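Local structure of histidine kinase (3LI8) at residues A[151-156]-A[169-174]. The protein is probably a membrane-bound sensor kinase that uses ATP to phosphorylate a protein histidine, the present piece being its Cache-type sensory domain. Numbering follows the deposited sequence.
Sequences VSYDSP and VDVPLE
Val151, Ser152 and Tyr153 pair with Val171, Asp170 and Val169 in the antiparallel hairpin of strands 148-159 and 162-172, a buried example of how alternation in a strand separates polar from apolar chemistry. Val151 and Val171 form a hydrogen-bonded pair, with Val171 N giving to Val151 O at 2.9 Å, nearly straight at the oxygen (C=O...N 176°), and Val151 N to Val171 O at 3.1 Å, more bent. Tyr153 and Val169 repeat this two-way exchange, while Ser152 and Asp170 make the non-hydrogen-bonded pair between them.

The apolar contacts lie on the face carrying the valines and Tyr153, where helix 13-48 packs on Tyr153 and Val171, while Leu139 and Pro142 flank Val151. Val171 sets CG2 against the edge of the Tyr153 ring, 3.6 Å from CD2, and Val169 CG2 packs on Tyr153 CB at 3.8 Å. Beyond the strand end, Leu173 brings CD1 to 3.7 Å from Val151 CG1, the two side chains crossing nearly at right angles.

Polar side chains occupy the other face. With OG anti to its carbonyl carbon (chi1 -59°), Ser152 reaches Asp170 OD1 at 2.6 Å, meeting the carboxylate from above its plane; the same hydroxyl also bonds Tyr143. The hydroxyls of Tyr76 and Tyr106 hydrogen-bond Asp170 OD1 and OD2, that of Tyr76 shared with Asp154. An alanine here would remove both carboxylate oxygens and would probably leave the Ser152 and Tyr106 hydroxyls without this acceptor. The chemistry implies a buried carboxylate held by several hydroxyls, consistent with a polar pocket in the Cache domain backed by an apolar face packed partly on helix 13-48.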
# COMPACT_ATOMS: atom_id res chain seq x y z
N VAL A 151 2.44 -2.31 2.46
CA VAL A 151 0.99 -1.95 2.49
C VAL A 151 0.27 -3.27 2.16
O VAL A 151 0.92 -4.22 1.62
CB VAL A 151 0.59 -0.93 1.40
CG1 VAL A 151 1.04 0.50 1.78
CG2 VAL A 151 1.15 -1.36 0.03
N SER A 152 -1.02 -3.31 2.40
CA SER A 152 -1.88 -4.51 2.18
C SER A 152 -3.04 -4.08 1.28
O SER A 152 -3.67 -3.05 1.55
CB SER A 152 -2.45 -5.02 3.52
OG SER A 152 -1.38 -5.36 4.43
N TYR A 153 -3.26 -4.87 0.25
CA TYR A 153 -4.40 -4.71 -0.68
C TYR A 153 -5.37 -5.79 -0.27
O TYR A 153 -4.97 -6.96 -0.18
CB TYR A 153 -3.95 -5.04 -2.08
CG TYR A 153 -3.04 -3.96 -2.71
CD1 TYR A 153 -3.56 -2.95 -3.54
CD2 TYR A 153 -1.66 -3.96 -2.45
CE1 TYR A 153 -2.71 -1.99 -4.09
CE2 TYR A 153 -0.82 -2.95 -2.96
CZ TYR A 153 -1.38 -1.99 -3.78
OH TYR A 153 -0.52 -1.08 -4.32
N ASP A 154 -6.63 -5.46 -0.02
CA ASP A 154 -7.58 -6.52 0.44
C ASP A 154 -8.90 -6.31 -0.28
O ASP A 154 -9.39 -5.19 -0.32
CB ASP A 154 -7.81 -6.41 1.96
CG ASP A 154 -6.53 -6.56 2.73
OD1 ASP A 154 -6.10 -7.72 2.88
OD2 ASP A 154 -5.87 -5.53 3.03
N SER A 155 -9.44 -7.40 -0.78
CA SER A 155 -10.75 -7.36 -1.49
C SER A 155 -11.76 -8.24 -0.81
O SER A 155 -11.43 -9.34 -0.36
CB SER A 155 -10.54 -7.93 -2.93
OG SER A 155 -9.75 -6.99 -3.66
N PRO A 156 -13.01 -7.75 -0.67
CA PRO A 156 -14.05 -8.53 -0.03
C PRO A 156 -14.49 -9.70 -0.94
O PRO A 156 -14.60 -9.53 -2.17
CB PRO A 156 -15.19 -7.48 0.19
CG PRO A 156 -15.01 -6.49 -0.92
CD PRO A 156 -13.46 -6.42 -1.08
N VAL A 169 -3.21 -9.34 -0.51
CA VAL A 169 -1.75 -9.46 -0.64
C VAL A 169 -1.04 -8.36 0.10
O VAL A 169 -1.53 -7.24 0.20
CB VAL A 169 -1.36 -9.44 -2.13
CG1 VAL A 169 -2.14 -10.56 -2.89
CG2 VAL A 169 -1.70 -8.06 -2.76
N ASP A 170 0.14 -8.71 0.61
CA ASP A 170 0.99 -7.78 1.35
C ASP A 170 2.18 -7.50 0.46
O ASP A 170 2.75 -8.39 -0.14
CB ASP A 170 1.38 -8.46 2.66
CG ASP A 170 0.26 -8.46 3.70
OD1 ASP A 170 -0.74 -7.76 3.53
OD2 ASP A 170 0.41 -9.15 4.75
N VAL A 171 2.50 -6.21 0.32
CA VAL A 171 3.45 -5.70 -0.66
C VAL A 171 4.57 -4.93 0.05
O VAL A 171 4.31 -3.86 0.58
CB VAL A 171 2.73 -4.78 -1.64
CG1 VAL A 171 3.68 -4.21 -2.75
CG2 VAL A 171 1.56 -5.59 -2.26
N PRO A 172 5.80 -5.48 0.04
CA PRO A 172 6.91 -4.67 0.63
C PRO A 172 7.15 -3.40 -0.18
O PRO A 172 7.04 -3.37 -1.44
CB PRO A 172 8.16 -5.56 0.46
CG PRO A 172 7.70 -6.92 0.28
CD PRO A 172 6.25 -6.84 -0.34
N LEU A 173 7.59 -2.38 0.55
CA LEU A 173 7.75 -1.08 -0.08
C LEU A 173 9.18 -0.62 -0.13
O LEU A 173 9.40 0.54 -0.50
CB LEU A 173 6.99 -0.03 0.71
CG LEU A 173 5.46 -0.18 0.68
CD1 LEU A 173 4.76 0.67 1.78
CD2 LEU A 173 5.00 0.04 -0.73
N GLU A 174 10.15 -1.48 0.21
CA GLU A 174 11.56 -1.04 0.14
C GLU A 174 11.92 -0.54 -1.27
O GLU A 174 12.62 0.49 -1.45
CB GLU A 174 12.44 -2.23 0.51
CG GLU A 174 13.92 -1.91 0.42
CD GLU A 174 14.78 -3.04 0.86
OE1 GLU A 174 14.23 -4.09 1.25
OE2 GLU A 174 16.02 -2.89 0.81